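Serine repeat antigen 5 (Plasmodium falciparum, PDB 6X42) is a malaria-parasite antigen with a papain-like cysteine-protease fold, a pseudo-zymogen that probably lacks ordinary protease activity. Local coordinates at residues Y60-I65 with K186-I190. Sequence-based numbering, arbitrary orientation.
Sequences YHLETI and KGSVI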
ATOM      1  N   TYR A  60       3.058   4.876   1.090  1.00 13.27           N
ATOM      2  CA  TYR A  60       3.516   3.973   2.141  1.00 13.36           C
ATOM      3  C   TYR A  60       4.424   2.887   1.572  1.00 13.38           C
ATOM      4  O   TYR A  60       5.412   2.507   2.193  1.00 13.76           O
ATOM      5  CB  TYR A  60       2.338   3.358   2.876  1.00 13.69           C
ATOM      6  CG  TYR A  60       2.731   2.358   3.934  1.00 13.39           C
ATOM      7  CD1 TYR A  60       3.144   2.764   5.209  1.00 14.46           C
ATOM      8  CD2 TYR A  60       2.742   0.999   3.651  1.00 14.31           C
ATOM      9  CE1 TYR A  60       3.483   1.838   6.185  1.00 16.13           C
ATOM     10  CE2 TYR A  60       3.079   0.072   4.609  1.00 14.67           C
ATOM     11  CZ  TYR A  60       3.454   0.483   5.873  1.00 15.32           C
ATOM     12  OH  TYR A  60       3.758  -0.488   6.807  1.00 18.10           O
ATOM     13  N   HIS A  61       4.103   2.385   0.380  1.00 13.00           N
ATOM     14  CA  HIS A  61       4.964   1.410  -0.283  1.00 13.05           C
ATOM     15  C   HIS A  61       6.363   1.982  -0.518  1.00 13.73           C
ATOM     16  O   HIS A  61       7.357   1.296  -0.274  1.00 14.80           O
ATOM     17  CB  HIS A  61       4.264   0.941  -1.562  1.00 13.62           C
ATOM     18  CG  HIS A  61       4.974  -0.144  -2.320  1.00 13.51           C
ATOM     19  ND1 HIS A  61       5.348  -1.347  -1.767  1.00 13.94           N
ATOM     20  CD2 HIS A  61       5.319  -0.218  -3.627  1.00 14.11           C
ATOM     21  CE1 HIS A  61       5.927  -2.093  -2.698  1.00 14.30           C
ATOM     22  NE2 HIS A  61       5.895  -1.444  -3.843  1.00 14.45           N
ATOM     23  N   LEU A  62       6.465   3.245  -0.948  1.00 14.20           N
ATOM     24  CA  LEU A  62       7.776   3.882  -1.051  1.00 15.34           C
ATOM     25  C   LEU A  62       8.419   4.085   0.319  1.00 15.27           C
ATOM     26  O   LEU A  62       9.644   3.946   0.455  1.00 16.75           O
ATOM     27  CB  LEU A  62       7.681   5.212  -1.793  1.00 16.15           C
ATOM     28  CG  LEU A  62       7.447   5.191  -3.287  1.00 19.97           C
ATOM     29  CD1 LEU A  62       7.517   6.618  -3.830  1.00 21.41           C
ATOM     30  CD2 LEU A  62       8.492   4.309  -3.979  1.00 21.29           C
ATOM     31  N   GLU A  63       7.624   4.434   1.340  1.00 15.01           N
ATOM     32  CA  GLU A  63       8.170   4.586   2.696  1.00 15.22           C
ATOM     33  C   GLU A  63       8.762   3.266   3.215  1.00 16.23           C
ATOM     34  O   GLU A  63       9.828   3.265   3.844  1.00 16.99           O
ATOM     35  CB  GLU A  63       7.108   5.129   3.663  1.00 15.78           C
ATOM     36  CG  GLU A  63       6.713   6.578   3.337  1.00 15.68           C
ATOM     37  CD  GLU A  63       5.350   7.004   3.884  1.00 16.05           C
ATOM     38  OE1 GLU A  63       4.666   6.171   4.535  1.00 16.27           O
ATOM     39  OE2 GLU A  63       4.965   8.184   3.662  1.00 16.46           O
ATOM     40  N   THR A  64       8.108   2.124   2.951  1.00 15.12           N
ATOM     41  CA  THR A  64       8.688   0.863   3.428  1.00 15.20           C
ATOM     42  C   THR A  64       9.919   0.491   2.616  1.00 16.22           C
ATOM     43  O   THR A  64      10.877  -0.053   3.167  1.00 17.90           O
ATOM     44  CB  THR A  64       7.677  -0.297   3.505  1.00 14.99           C
ATOM     45  OG1 THR A  64       7.253  -0.735   2.202  1.00 14.94           O
ATOM     46  CG2 THR A  64       6.442   0.078   4.322  1.00 15.33           C
ATOM     47  N   ILE A  65       9.905   0.767   1.305  1.00 16.56           N
ATOM     48  CA  ILE A  65      11.096   0.528   0.502  1.00 17.38           C
ATOM     49  C   ILE A  65      12.261   1.341   1.052  1.00 18.06           C
ATOM     50  O   ILE A  65      13.383   0.833   1.178  1.00 19.52           O
ATOM     51  CB  ILE A  65      10.825   0.835  -0.984  1.00 17.13           C
ATOM     52  CG1 ILE A  65       9.916  -0.233  -1.602  1.00 16.61           C
ATOM     53  CG2 ILE A  65      12.138   0.971  -1.737  1.00 19.30           C
ATOM     54  CD1 ILE A  65       9.306   0.134  -2.942  1.00 17.47           C
ATOM     55  N   LYS A 186      10.385  -5.698   0.074  1.00 17.33           N
ATOM     56  CA  LYS A 186      10.086  -4.276  -0.030  1.00 17.59           C
ATOM     57  C   LYS A 186       9.376  -3.701   1.186  1.00 16.67           C
ATOM     58  O   LYS A 186       9.226  -2.474   1.272  1.00 17.49           O
ATOM     59  CB  LYS A 186       9.236  -4.012  -1.275  1.00 17.05           C
ATOM     60  CG  LYS A 186       9.992  -4.191  -2.598  1.00 18.94           C
ATOM     61  CD  LYS A 186       9.056  -4.183  -3.814  1.00 19.98           C
ATOM     62  CE  LYS A 186       9.831  -4.150  -5.092  1.00 21.73           C
ATOM     63  NZ  LYS A 186      10.315  -5.492  -5.454  1.00 23.61           N
ATOM     64  N   GLY A 187       8.919  -4.547   2.114  1.00 15.63           N
ATOM     65  CA  GLY A 187       8.235  -4.114   3.312  1.00 16.42           C
ATOM     66  C   GLY A 187       6.731  -4.069   3.190  1.00 14.42           C
ATOM     67  O   GLY A 187       6.040  -3.960   4.221  1.00 15.76           O
ATOM     68  N   SER A 188       6.200  -4.160   1.979  1.00 14.03           N
ATOM     69  CA  SER A 188       4.767  -4.032   1.750  1.00 13.35           C
ATOM     70  C   SER A 188       4.503  -4.302   0.273  1.00 13.24           C
ATOM     71  O   SER A 188       5.421  -4.271  -0.556  1.00 13.56           O
ATOM     72  CB  SER A 188       4.263  -2.624   2.068  1.00 13.30           C
ATOM     73  OG  SER A 188       4.867  -1.649   1.207  1.00 14.10           O
ATOM     74  N   VAL A 189       3.222  -4.491  -0.049  1.00 12.63           N
ATOM     75  CA  VAL A 189       2.712  -4.250  -1.390  1.00 12.69           C
ATOM     76  C   VAL A 189       1.518  -3.312  -1.272  1.00 11.38           C
ATOM     77  O   VAL A 189       0.930  -3.148  -0.200  1.00 12.59           O
ATOM     78  CB  VAL A 189       2.310  -5.538  -2.142  1.00 13.36           C
ATOM     79  CG1 VAL A 189       3.483  -6.484  -2.268  1.00 14.98           C
ATOM     80  CG2 VAL A 189       1.103  -6.215  -1.475  1.00 13.97           C
ATOM     81  N   ILE A 190       1.158  -2.688  -2.392  1.00 12.01           N
ATOM     82  CA  ILE A 190      -0.118  -2.005  -2.533  1.00 11.53           C
ATOM     83  C   ILE A 190      -1.154  -3.065  -2.868  1.00 11.92           C
ATOM     84  O   ILE A 190      -0.883  -3.950  -3.688  1.00 12.37           O
ATOM     85  CB  ILE A 190      -0.025  -0.950  -3.649  1.00 11.59           C
ATOM     86  CG1 ILE A 190       1.106   0.048  -3.400  1.00 13.26           C
ATOM     87  CG2 ILE A 190      -1.383  -0.259  -3.811  1.00 13.29           C
ATOM     88  CD1 ILE A 190       1.509   0.808  -4.670  1.00 14.18           C
TER
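S188 OG lies between two side chains of helix 53-68, H61 and T64, where the long helix of the papain-like fold packs against the turn that joins helix 172-186 to strand 189-193. It sits 2.7 Å from T64 OG1. On its other contact it meets H61 ND1 at 3.0 Å, in the plane of the imidazole at its edge, and this hydrogen bond is nearly straight at 165°. T64 OG1 spends its own proton on K186 O at 2.8 Å, meeting the carbonyl at 137° and tilted out of its plane. The imidazole is thus linked through two hydroxyls to the last carbonyl of helix 172-186. With chi1 at 69°, T64 OG1 stands between the backbone N and carbonyl carbon, facing this turn, while CG2 lies over one face of the Y60 ring. G187, the first residue after helix 172-186, leaves helical geometry with positive phi, and its CA comes 3.9 Å from T64 CB. I190 CG1 packs on H61 CB, the two side chains crossing at about a right angle. The imidazole itself has I190 N over one face and K186 CD obliquely placed, 3.9 Å from H61 CE1. I65 and K186 lie side by side, and K186 NZ forms a salt bridge with E182 of its own helix. The orientation of the H61 ring is fixed from its far nitrogen too, because NE2 accepts a hydrogen bond from the backbone N of F277 in strand 273-280.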